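Local atomic coordinates of plasmin and fibronectin-binding protein A (Streptococcus pneumoniae, PDB entry 4MR0), a protein that acts as a fibronectin-dependent adhesin and invasin on the pneumococcal surface, binding human fibronectin, plasmin, plasminogen and serum albumin. Residues 379-384 / 429-434; 410-415 / 438-443; 446-451 / 467-472. All coordinates share one frame; numbering follows the deposited sequence.

Contact 1 of 3, residues 379-384 / 429-434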
ATOM      1  N   VAL A 379      -0.378   5.399   0.949  1.00 16.04           N
ATOM      2  CA  VAL A 379      -0.763   4.795  -0.326  1.00 14.85           C
ATOM      3  C   VAL A 379       0.079   5.375  -1.461  1.00 14.26           C
ATOM      4  O   VAL A 379       0.081   6.584  -1.680  1.00 14.24           O
ATOM      5  CB  VAL A 379      -2.263   5.078  -0.626  1.00 15.31           C
ATOM      6  CG1 VAL A 379      -2.663   4.480  -1.965  1.00 13.12           C
ATOM      7  CG2 VAL A 379      -3.130   4.517   0.501  1.00 15.10           C
ATOM      8  N   ARG A 380       0.795   4.513  -2.180  1.00 13.86           N
ATOM      9  CA  ARG A 380       1.622   4.955  -3.297  1.00 15.68           C
ATOM     10  C   ARG A 380       1.569   3.901  -4.392  1.00 15.00           C
ATOM     11  O   ARG A 380       1.805   2.717  -4.136  1.00 15.99           O
ATOM     12  CB  ARG A 380       3.068   5.172  -2.844  1.00 16.92           C
ATOM     13  CG  ARG A 380       4.042   5.443  -3.990  1.00 18.06           C
ATOM     14  CD  ARG A 380       5.401   5.878  -3.453  1.00 20.76           C
ATOM     15  NE  ARG A 380       6.382   6.111  -4.511  1.00 21.94           N
ATOM     16  CZ  ARG A 380       7.137   5.165  -5.061  1.00 23.02           C
ATOM     17  NH1 ARG A 380       7.033   3.904  -4.663  1.00 22.87           N
ATOM     18  NH2 ARG A 380       8.014   5.487  -6.003  1.00 24.57           N
ATOM     19  N   PHE A 381       1.274   4.327  -5.615  1.00 14.59           N
ATOM     20  CA  PHE A 381       1.165   3.372  -6.706  1.00 15.14           C
ATOM     21  C   PHE A 381       1.290   3.977  -8.098  1.00 14.82           C
ATOM     22  O   PHE A 381       1.080   5.177  -8.296  1.00 15.17           O
ATOM     23  CB  PHE A 381      -0.199   2.670  -6.624  1.00 13.63           C
ATOM     24  CG  PHE A 381      -1.372   3.621  -6.718  1.00 15.31           C
ATOM     25  CD1 PHE A 381      -1.842   4.290  -5.588  1.00 16.08           C
ATOM     26  CD2 PHE A 381      -1.974   3.884  -7.948  1.00 14.28           C
ATOM     27  CE1 PHE A 381      -2.895   5.214  -5.685  1.00 16.38           C
ATOM     28  CE2 PHE A 381      -3.028   4.809  -8.053  1.00 17.06           C
ATOM     29  CZ  PHE A 381      -3.484   5.472  -6.918  1.00 15.83           C
ATOM     30  N   THR A 382       1.637   3.119  -9.055  1.00 12.80           N
ATOM     31  CA  THR A 382       1.719   3.489 -10.461  1.00 14.97           C
ATOM     32  C   THR A 382       1.092   2.307 -11.191  1.00 14.51           C
ATOM     33  O   THR A 382       1.325   1.160 -10.822  1.00 17.69           O
ATOM     34  CB  THR A 382       3.184   3.685 -10.968  1.00 13.80           C
ATOM     35  OG1 THR A 382       3.162   4.014 -12.366  1.00 16.53           O
ATOM     36  CG2 THR A 382       4.007   2.410 -10.780  1.00 13.51           C
ATOM     37  N   GLY A 383       0.281   2.578 -12.205  1.00 14.99           N
ATOM     38  CA  GLY A 383      -0.341   1.492 -12.937  1.00 17.39           C
ATOM     39  C   GLY A 383      -1.627   0.906 -12.369  1.00 17.96           C
ATOM     40  O   GLY A 383      -1.841  -0.302 -12.459  1.00 18.58           O
ATOM     41  N   PHE A 384      -2.475   1.739 -11.768  1.00 17.75           N
ATOM     42  CA  PHE A 384      -3.767   1.275 -11.239  1.00 15.70           C
ATOM     43  C   PHE A 384      -4.868   1.965 -12.044  1.00 14.93           C
ATOM     44  O   PHE A 384      -4.671   3.065 -12.553  1.00 15.39           O
ATOM     45  CB  PHE A 384      -3.964   1.670  -9.767  1.00 13.63           C
ATOM     46  CG  PHE A 384      -3.288   0.761  -8.771  1.00 14.59           C
ATOM     47  CD1 PHE A 384      -2.482  -0.298  -9.186  1.00 14.61           C
ATOM     48  CD2 PHE A 384      -3.437   0.995  -7.405  1.00 12.54           C
ATOM     49  CE1 PHE A 384      -1.832  -1.110  -8.251  1.00 15.14           C
ATOM     50  CE2 PHE A 384      -2.793   0.190  -6.460  1.00 15.15           C
ATOM     51  CZ  PHE A 384      -1.986  -0.866  -6.889  1.00 14.37           C
ATOM     52  N   LYS A 429      -5.359   6.083 -13.956  1.00 15.32           N
ATOM     53  CA  LYS A 429      -6.574   6.726 -14.449  1.00 16.03           C
ATOM     54  C   LYS A 429      -7.736   6.363 -13.530  1.00 15.84           C
ATOM     55  O   LYS A 429      -7.742   5.290 -12.917  1.00 13.73           O
ATOM     56  CB  LYS A 429      -6.906   6.272 -15.875  1.00 14.96           C
ATOM     57  CG  LYS A 429      -5.896   6.704 -16.922  1.00 17.55           C
ATOM     58  CD  LYS A 429      -6.245   6.124 -18.288  1.00 18.35           C
ATOM     59  CE  LYS A 429      -5.091   6.319 -19.261  1.00 19.42           C
ATOM     60  NZ  LYS A 429      -3.869   5.637 -18.750  1.00 16.84           N
ATOM     61  N   GLN A 430      -8.716   7.256 -13.438  1.00 15.04           N
ATOM     62  CA  GLN A 430      -9.883   7.012 -12.601  1.00 14.70           C
ATOM     63  C   GLN A 430      -9.476   6.794 -11.151  1.00 14.73           C
ATOM     64  O   GLN A 430      -9.707   5.729 -10.580  1.00 16.04           O
ATOM     65  CB  GLN A 430     -10.653   5.792 -13.120  1.00 17.62           C
ATOM     66  CG  GLN A 430     -11.203   5.975 -14.530  1.00 23.24           C
ATOM     67  CD  GLN A 430     -11.732   4.682 -15.128  1.00 28.71           C
ATOM     68  OE1 GLN A 430     -11.135   4.122 -16.052  1.00 33.91           O
ATOM     69  NE2 GLN A 430     -12.850   4.200 -14.600  1.00 30.80           N
ATOM     70  N   VAL A 431      -8.858   7.809 -10.564  1.00 11.62           N
ATOM     71  CA  VAL A 431      -8.442   7.733  -9.178  1.00 10.95           C
ATOM     72  C   VAL A 431      -9.267   8.727  -8.382  1.00 12.24           C
ATOM     73  O   VAL A 431      -9.336   9.912  -8.724  1.00 11.51           O
ATOM     74  CB  VAL A 431      -6.942   8.080  -8.997  1.00 12.15           C
ATOM     75  CG1 VAL A 431      -6.588   8.060  -7.517  1.00 12.18           C
ATOM     76  CG2 VAL A 431      -6.071   7.090  -9.767  1.00 12.04           C
ATOM     77  N   VAL A 432      -9.898   8.236  -7.321  1.00 13.87           N
ATOM     78  CA  VAL A 432     -10.704   9.087  -6.461  1.00 11.97           C
ATOM     79  C   VAL A 432     -10.101   9.071  -5.066  1.00 13.15           C
ATOM     80  O   VAL A 432      -9.904   8.010  -4.469  1.00 13.56           O
ATOM     81  CB  VAL A 432     -12.176   8.596  -6.402  1.00 12.10           C
ATOM     82  CG1 VAL A 432     -12.982   9.452  -5.419  1.00 12.76           C
ATOM     83  CG2 VAL A 432     -12.798   8.669  -7.786  1.00 11.90           C
ATOM     84  N   ILE A 433      -9.784  10.263  -4.571  1.00 13.43           N
ATOM     85  CA  ILE A 433      -9.213  10.452  -3.245  1.00 14.32           C
ATOM     86  C   ILE A 433     -10.243  11.328  -2.544  1.00 14.83           C
ATOM     87  O   ILE A 433     -10.290  12.539  -2.761  1.00 15.18           O
ATOM     88  CB  ILE A 433      -7.860  11.181  -3.346  1.00 14.07           C
ATOM     89  CG1 ILE A 433      -6.898  10.334  -4.186  1.00 16.05           C
ATOM     90  CG2 ILE A 433      -7.277  11.413  -1.967  1.00 15.63           C
ATOM     91  CD1 ILE A 433      -5.641  11.070  -4.611  1.00 15.69           C
ATOM     92  N   ALA A 434     -11.067  10.718  -1.701  1.00 14.42           N
ATOM     93  CA  ALA A 434     -12.132  11.467  -1.053  1.00 15.69           C
ATOM     94  C   ALA A 434     -12.340  11.235   0.428  1.00 14.48           C
ATOM     95  O   ALA A 434     -12.104  10.147   0.942  1.00 14.33           O
ATOM     96  CB  ALA A 434     -13.433  11.185  -1.779  1.00 15.45           C
TER
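The Phe381 ring meets Val431 at its rim: Val431 CG1 lies near the ring plane, 4.1 Å from Phe381 CZ, and the second methyl, CG2, touches the same end of the ring. The two side chains come from opposite directions across the interior of the parallel beta-helix that forms this part of the adhesin, a fold expected of a pectate lyase-like chain; it contains PbH1 repeats, and 379-383 lies in one of them. A phenyl ring is long enough to reach the methyls of Val431 from the opposite side, while a beta-branched valine offers two methyls on a short stem. With CG between the backbone N and the carbonyl carbon (chi1 60°), Phe381 turns its ring toward 429-434, CZ leading. Its CB rests against one face of the Phe384 ring, 3.6 Å above the ring plane and toward the rim. Gly383, between the two phenylalanines, adopts a positive phi of 84°, where a CB would press on the preceding carbonyl O. Asn428 ties this bend down, its ND2 bonding to Phe381 O and its OD1 to Phe384 N. Lys429, partly exposed, turns its NZ to a salt bridge with Asp426 and to the carbonyls of Leu427 and Lys460. At the backbone, Lys429 N gives a weak hydrogen bond to Phe384 O, 3.4 Å long and bent to 158° at the hydrogen.

Contact 2 of 3, residues 410-415 / 438-443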
ATOM      1  N   ALA A 410       8.096  12.918   2.346  1.00 25.79           N
ATOM      2  CA  ALA A 410       7.046  11.924   2.174  1.00 23.62           C
ATOM      3  C   ALA A 410       5.803  12.532   1.536  1.00 23.40           C
ATOM      4  O   ALA A 410       5.631  13.748   1.517  1.00 21.96           O
ATOM      5  CB  ALA A 410       6.686  11.320   3.525  1.00 23.45           C
ATOM      6  N   ALA A 411       4.951  11.667   0.997  1.00 21.92           N
ATOM      7  CA  ALA A 411       3.691  12.076   0.382  1.00 22.34           C
ATOM      8  C   ALA A 411       2.716  10.978   0.805  1.00 20.03           C
ATOM      9  O   ALA A 411       2.780   9.858   0.300  1.00 19.96           O
ATOM     10  CB  ALA A 411       3.830  12.132  -1.140  1.00 21.22           C
ATOM     11  N   LEU A 412       1.830  11.302   1.746  1.00 19.26           N
ATOM     12  CA  LEU A 412       0.882  10.331   2.287  1.00 18.42           C
ATOM     13  C   LEU A 412       0.067   9.575   1.239  1.00 17.23           C
ATOM     14  O   LEU A 412      -0.151   8.372   1.364  1.00 16.65           O
ATOM     15  CB  LEU A 412       0.006  11.017   3.341  1.00 18.90           C
ATOM     16  CG  LEU A 412       0.920  11.587   4.448  1.00 19.02           C
ATOM     17  CD1 LEU A 412       0.100  12.148   5.594  1.00 18.52           C
ATOM     18  CD2 LEU A 412       1.852  10.493   4.957  1.00 21.59           C
ATOM     19  N   VAL A 413      -0.400  10.276   0.218  1.00 17.52           N
ATOM     20  CA  VAL A 413      -1.097   9.629  -0.883  1.00 17.16           C
ATOM     21  C   VAL A 413      -0.249  10.067  -2.066  1.00 16.59           C
ATOM     22  O   VAL A 413      -0.059  11.262  -2.291  1.00 16.36           O
ATOM     23  CB  VAL A 413      -2.541  10.126  -1.069  1.00 16.86           C
ATOM     24  CG1 VAL A 413      -3.102   9.569  -2.365  1.00 15.65           C
ATOM     25  CG2 VAL A 413      -3.407   9.658   0.087  1.00 16.90           C
ATOM     26  N   ASN A 414       0.276   9.106  -2.815  1.00 16.20           N
ATOM     27  CA  ASN A 414       1.139   9.439  -3.938  1.00 16.82           C
ATOM     28  C   ASN A 414       0.879   8.551  -5.146  1.00 15.78           C
ATOM     29  O   ASN A 414       1.434   7.457  -5.248  1.00 16.58           O
ATOM     30  CB  ASN A 414       2.603   9.310  -3.486  1.00 17.77           C
ATOM     31  CG  ASN A 414       3.595   9.790  -4.530  1.00 21.38           C
ATOM     32  OD1 ASN A 414       3.220  10.193  -5.628  1.00 19.95           O
ATOM     33  ND2 ASN A 414       4.883   9.747  -4.183  1.00 20.90           N
ATOM     34  N   ALA A 415       0.015   9.010  -6.049  1.00 15.37           N
ATOM     35  CA  ALA A 415      -0.285   8.262  -7.270  1.00 15.71           C
ATOM     36  C   ALA A 415       0.655   8.848  -8.307  1.00 16.88           C
ATOM     37  O   ALA A 415       0.397   9.927  -8.838  1.00 16.86           O
ATOM     38  CB  ALA A 415      -1.732   8.482  -7.698  1.00 15.93           C
ATOM     39  N   PHE A 438      -6.078  14.089   7.104  1.00 18.94           N
ATOM     40  CA  PHE A 438      -4.625  14.082   7.241  1.00 18.11           C
ATOM     41  C   PHE A 438      -4.224  14.973   8.416  1.00 21.21           C
ATOM     42  O   PHE A 438      -4.666  16.121   8.509  1.00 20.77           O
ATOM     43  CB  PHE A 438      -3.938  14.614   5.974  1.00 17.52           C
ATOM     44  CG  PHE A 438      -4.291  13.872   4.710  1.00 17.53           C
ATOM     45  CD1 PHE A 438      -5.523  14.065   4.091  1.00 14.21           C
ATOM     46  CD2 PHE A 438      -3.378  13.000   4.126  1.00 15.58           C
ATOM     47  CE1 PHE A 438      -5.840  13.409   2.900  1.00 17.18           C
ATOM     48  CE2 PHE A 438      -3.683  12.338   2.935  1.00 17.14           C
ATOM     49  CZ  PHE A 438      -4.916  12.541   2.322  1.00 16.67           C
ATOM     50  N   ASN A 439      -3.401  14.435   9.315  1.00 20.37           N
ATOM     51  CA  ASN A 439      -2.900  15.190  10.462  1.00 24.00           C
ATOM     52  C   ASN A 439      -1.391  15.164  10.305  1.00 23.96           C
ATOM     53  O   ASN A 439      -0.744  14.166  10.615  1.00 24.31           O
ATOM     54  CB  ASN A 439      -3.325  14.527  11.774  1.00 25.46           C
ATOM     55  CG  ASN A 439      -4.830  14.483  11.934  1.00 28.48           C
ATOM     56  OD1 ASN A 439      -5.497  15.517  11.885  1.00 27.32           O
ATOM     57  ND2 ASN A 439      -5.375  13.284  12.119  1.00 28.89           N
ATOM     58  N   ILE A 440      -0.842  16.263   9.801  1.00 24.63           N
ATOM     59  CA  ILE A 440       0.587  16.358   9.536  1.00 25.92           C
ATOM     60  C   ILE A 440       1.342  17.332  10.434  1.00 27.30           C
ATOM     61  O   ILE A 440       0.936  18.483  10.608  1.00 27.76           O
ATOM     62  CB  ILE A 440       0.811  16.756   8.064  1.00 24.85           C
ATOM     63  CG1 ILE A 440       0.141  15.721   7.152  1.00 24.01           C
ATOM     64  CG2 ILE A 440       2.298  16.868   7.768  1.00 24.24           C
ATOM     65  CD1 ILE A 440       0.079  16.115   5.685  1.00 21.82           C
ATOM     66  N   ALA A 441       2.450  16.854  10.991  1.00 28.30           N
ATOM     67  CA  ALA A 441       3.290  17.663  11.866  1.00 29.03           C
ATOM     68  C   ALA A 441       4.686  17.789  11.268  1.00 28.89           C
ATOM     69  O   ALA A 441       5.458  18.660  11.656  1.00 30.58           O
ATOM     70  CB  ALA A 441       3.364  17.032  13.252  1.00 28.89           C
ATOM     71  N   ASP A 442       4.998  16.916  10.314  1.00 29.28           N
ATOM     72  CA  ASP A 442       6.299  16.921   9.650  1.00 29.72           C
ATOM     73  C   ASP A 442       6.305  17.923   8.501  1.00 30.73           C
ATOM     74  O   ASP A 442       5.508  17.816   7.572  1.00 30.88           O
ATOM     75  CB  ASP A 442       6.623  15.521   9.118  1.00 29.76           C
ATOM     76  CG  ASP A 442       7.891  15.489   8.293  1.00 29.84           C
ATOM     77  OD1 ASP A 442       8.893  16.097   8.724  1.00 30.41           O
ATOM     78  OD2 ASP A 442       7.895  14.849   7.218  1.00 30.22           O
ATOM     79  N   PRO A 443       7.215  18.911   8.546  1.00 31.31           N
ATOM     80  CA  PRO A 443       7.286  19.918   7.482  1.00 31.59           C
ATOM     81  C   PRO A 443       7.702  19.395   6.111  1.00 30.72           C
ATOM     82  O   PRO A 443       7.550  20.091   5.107  1.00 30.74           O
ATOM     83  CB  PRO A 443       8.270  20.950   8.046  1.00 32.20           C
ATOM     84  CG  PRO A 443       9.152  20.137   8.935  1.00 32.83           C
ATOM     85  CD  PRO A 443       8.170  19.216   9.625  1.00 32.49           C
TER
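Leu412 and Val413 line one edge of the Phe438 ring, from CD2 to CZ, rather than covering a face. Leu412 CB and Val413 CG2 lie in the ring plane, the latter 3.9 Å from Phe438 CE2, with the valine crossing the phenylalanine at about a right angle. Leu412 runs past Phe438 in the opposite direction, bringing its CD1 within 3.9 Å of Phe438 CD2. The same methyl meets Ile440 tip to tip, with Leu412 CD1 4.0 Å from Ile440 CD1 and 3.9 Å from Ile440 CG1. With CG beside the backbone N (chi1 -58°) and CD1 extended beyond it, the methyl comes between the two partners. Leu412 and Val413 form the corner between two faces of the parallel beta-helix. Residues 438-440, the last part of strand 431-440, lie on another face, and every second residue, Phe438 then Ile440, turns into the core. The edge contacts suit a ring that also stacks on Phe394. Packing thins out beyond Ile440. Asn439, between the two apolar residues, has its CB directed away from 410-415 and is partly exposed; its amide bonds to Asp395 through ND2 and to Asn472 through OD1, polar links between successive coils. Ala441 and Pro443, also partly exposed, lie on the loop that follows the strand. The Asp442 carboxylate is held by Tyr405 OH at OD1 and Thr445 OG1 at OD2.

Contact 3 of 3, residues 446-451 / 467-472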
ATOM      1  N   LYS A 446       4.014  15.813   2.416  1.00 27.78           N
ATOM      2  CA  LYS A 446       2.968  16.308   1.536  1.00 26.64           C
ATOM      3  C   LYS A 446       1.765  15.397   1.782  1.00 26.09           C
ATOM      4  O   LYS A 446       1.924  14.182   1.924  1.00 27.83           O
ATOM      5  CB  LYS A 446       3.444  16.183   0.088  1.00 28.32           C
ATOM      6  CG  LYS A 446       2.642  16.961  -0.936  1.00 31.45           C
ATOM      7  CD  LYS A 446       3.143  16.640  -2.340  1.00 32.76           C
ATOM      8  CE  LYS A 446       3.683  17.878  -3.044  1.00 34.70           C
ATOM      9  NZ  LYS A 446       5.133  17.755  -3.342  1.00 35.62           N
ATOM     10  N   ALA A 447       0.566  15.967   1.841  1.00 23.84           N
ATOM     11  CA  ALA A 447      -0.622  15.155   2.084  1.00 19.08           C
ATOM     12  C   ALA A 447      -1.006  14.330   0.860  1.00 18.25           C
ATOM     13  O   ALA A 447      -1.051  13.103   0.910  1.00 17.11           O
ATOM     14  CB  ALA A 447      -1.793  16.046   2.489  1.00 17.70           C
ATOM     15  N   ILE A 448      -1.269  15.021  -0.240  1.00 16.93           N
ATOM     16  CA  ILE A 448      -1.702  14.378  -1.471  1.00 18.97           C
ATOM     17  C   ILE A 448      -0.893  14.768  -2.688  1.00 18.93           C
ATOM     18  O   ILE A 448      -0.588  15.945  -2.899  1.00 18.10           O
ATOM     19  CB  ILE A 448      -3.178  14.734  -1.772  1.00 16.69           C
ATOM     20  CG1 ILE A 448      -4.064  14.296  -0.610  1.00 18.05           C
ATOM     21  CG2 ILE A 448      -3.617  14.088  -3.073  1.00 18.48           C
ATOM     22  CD1 ILE A 448      -5.498  14.806  -0.708  1.00 17.61           C
ATOM     23  N   ARG A 449      -0.587  13.769  -3.513  1.00 18.83           N
ATOM     24  CA  ARG A 449       0.163  13.982  -4.737  1.00 18.64           C
ATOM     25  C   ARG A 449      -0.319  13.034  -5.835  1.00 18.44           C
ATOM     26  O   ARG A 449      -0.455  11.831  -5.609  1.00 19.46           O
ATOM     27  CB  ARG A 449       1.656  13.750  -4.478  1.00 18.54           C
ATOM     28  CG  ARG A 449       2.532  13.865  -5.704  1.00 21.71           C
ATOM     29  CD  ARG A 449       4.003  13.743  -5.327  1.00 23.78           C
ATOM     30  NE  ARG A 449       4.877  14.071  -6.450  1.00 24.40           N
ATOM     31  CZ  ARG A 449       5.185  13.239  -7.436  1.00 25.31           C
ATOM     32  NH1 ARG A 449       4.697  12.003  -7.451  1.00 25.89           N
ATOM     33  NH2 ARG A 449       5.979  13.648  -8.415  1.00 25.99           N
ATOM     34  N   VAL A 450      -0.594  13.588  -7.013  1.00 17.88           N
ATOM     35  CA  VAL A 450      -1.018  12.804  -8.170  1.00 17.72           C
ATOM     36  C   VAL A 450      -0.205  13.394  -9.302  1.00 21.34           C
ATOM     37  O   VAL A 450      -0.307  14.593  -9.586  1.00 22.40           O
ATOM     38  CB  VAL A 450      -2.521  12.977  -8.493  1.00 18.47           C
ATOM     39  CG1 VAL A 450      -2.867  12.242  -9.788  1.00 15.84           C
ATOM     40  CG2 VAL A 450      -3.360  12.428  -7.356  1.00 15.69           C
ATOM     41  N   ALA A 451       0.609  12.576  -9.959  1.00 21.20           N
ATOM     42  CA  ALA A 451       1.429  13.151 -11.003  1.00 23.28           C
ATOM     43  C   ALA A 451       1.983  12.258 -12.087  1.00 24.16           C
ATOM     44  O   ALA A 451       2.017  11.033 -11.968  1.00 22.41           O
ATOM     45  CB  ALA A 451       2.590  13.889 -10.345  1.00 23.43           C
ATOM     46  N   THR A 467     -11.657  15.141  -3.542  1.00 16.17           N
ATOM     47  CA  THR A 467     -12.783  15.844  -2.933  1.00 17.54           C
ATOM     48  C   THR A 467     -13.024  15.606  -1.452  1.00 17.84           C
ATOM     49  O   THR A 467     -12.774  14.521  -0.931  1.00 16.36           O
ATOM     50  CB  THR A 467     -14.094  15.469  -3.644  1.00 17.21           C
ATOM     51  OG1 THR A 467     -14.256  14.042  -3.593  1.00 18.62           O
ATOM     52  CG2 THR A 467     -14.077  15.924  -5.091  1.00 16.22           C
ATOM     53  N   LYS A 468     -13.549  16.639  -0.796  1.00 17.44           N
ATOM     54  CA  LYS A 468     -13.906  16.586   0.613  1.00 18.47           C
ATOM     55  C   LYS A 468     -12.876  16.020   1.577  1.00 18.93           C
ATOM     56  O   LYS A 468     -13.233  15.442   2.598  1.00 19.43           O
ATOM     57  CB  LYS A 468     -15.232  15.835   0.773  1.00 21.74           C
ATOM     58  CG  LYS A 468     -16.420  16.595   0.177  1.00 24.57           C
ATOM     59  CD  LYS A 468     -17.756  15.923   0.460  1.00 28.96           C
ATOM     60  CE  LYS A 468     -18.911  16.816  -0.016  1.00 33.14           C
ATOM     61  NZ  LYS A 468     -20.259  16.193   0.170  1.00 36.43           N
ATOM     62  N   ASN A 469     -11.600  16.188   1.259  1.00 19.13           N
ATOM     63  CA  ASN A 469     -10.555  15.725   2.153  1.00 19.03           C
ATOM     64  C   ASN A 469     -10.285  16.837   3.161  1.00 20.43           C
ATOM     65  O   ASN A 469     -10.483  18.021   2.863  1.00 20.42           O
ATOM     66  CB  ASN A 469      -9.274  15.425   1.379  1.00 18.54           C
ATOM     67  CG  ASN A 469      -9.450  14.315   0.377  1.00 15.75           C
ATOM     68  OD1 ASN A 469      -9.711  14.559  -0.800  1.00 17.00           O
ATOM     69  ND2 ASN A 469      -9.320  13.086   0.840  1.00 13.40           N
ATOM     70  N   VAL A 470      -9.833  16.452   4.347  1.00 19.21           N
ATOM     71  CA  VAL A 470      -9.517  17.418   5.389  1.00 20.56           C
ATOM     72  C   VAL A 470      -8.045  17.295   5.752  1.00 22.26           C
ATOM     73  O   VAL A 470      -7.598  16.258   6.247  1.00 22.98           O
ATOM     74  CB  VAL A 470     -10.363  17.182   6.657  1.00 20.64           C
ATOM     75  CG1 VAL A 470      -9.909  18.126   7.768  1.00 21.67           C
ATOM     76  CG2 VAL A 470     -11.834  17.398   6.347  1.00 20.78           C
ATOM     77  N   ILE A 471      -7.295  18.360   5.499  1.00 21.41           N
ATOM     78  CA  ILE A 471      -5.879  18.374   5.793  1.00 21.77           C
ATOM     79  C   ILE A 471      -5.563  19.307   6.960  1.00 22.64           C
ATOM     80  O   ILE A 471      -5.792  20.512   6.884  1.00 21.84           O
ATOM     81  CB  ILE A 471      -5.075  18.823   4.557  1.00 22.33           C
ATOM     82  CG1 ILE A 471      -5.318  17.842   3.404  1.00 23.48           C
ATOM     83  CG2 ILE A 471      -3.583  18.913   4.898  1.00 21.95           C
ATOM     84  CD1 ILE A 471      -4.589  18.198   2.114  1.00 25.11           C
ATOM     85  N   ASN A 472      -5.052  18.734   8.043  1.00 23.65           N
ATOM     86  CA  ASN A 472      -4.674  19.512   9.218  1.00 26.12           C
ATOM     87  C   ASN A 472      -3.150  19.533   9.287  1.00 26.47           C
ATOM     88  O   ASN A 472      -2.529  18.637   9.862  1.00 26.88           O
ATOM     89  CB  ASN A 472      -5.244  18.879  10.489  1.00 25.39           C
ATOM     90  CG  ASN A 472      -6.755  18.811  10.476  1.00 25.91           C
ATOM     91  OD1 ASN A 472      -7.427  19.823  10.276  1.00 25.58           O
ATOM     92  ND2 ASN A 472      -7.300  17.618  10.694  1.00 25.06           N
TER
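Segments 446-451 and 467-472 face each other without a backbone hydrogen bond between them, and their nearest CA atoms, Ala447 and Ile471, are 7.2 Å apart. The first turns a corner at Ala447 before running on as strand 448-451; this corner separates two faces of a parallel beta-helix. In the second, Lys468, with a positive phi of 48°, sits in the short loop before strand 470-472 and probably marks another. The contact joins the two segments across the core. Ala447 CB is tightly packed against Ile471 CD1 at 3.5 Å, and Ile471 CG1 and CG2 also lie within 4.2 Å of Ala447 CB. A small residue suits the corner, since the long arm of Ile471 extends to it: CG1 lies beside the backbone N (chi1 -61°) and the chain continues extended to CD1 (chi2 179°). Next along, Ile448 crosses the Asn469 side chain obliquely, its CD1 4.1 Å from Asn469 CG. The backbone N of this buried asparagine bonds to Asn497 OD1. Phe438 of strand 431-440 packs on Ala447 and Ile448, Ile483 of strand 483-486 touches Ile471, and the backbone of Ile448 bonds to Asn482 and Glu484.

Overall arrangement
All three contacts belong to the buried interior of the beta-helix. They join strands 377-381, 410-415 and 445-451, successive neighbours in one sheet, or the corners in them, to strands 431-440 and 462-473. Contact 1 uses the first part of strand 431-440 and contact 2 its last part, after the bend; contact 3 uses the matching part of 462-473 one coil on, its centre about 8 Å from that of contact 2. Their chemistry differs. Contact 1, at a bend, adds a weak backbone bond to its apolar touch; contact 2 is purely apolar across its segments; contact 3 sets an isoleucine beside a buried asparagine. Backbone bonds such as Ala410 O to Lys446 N (2.8 Å) join the coils.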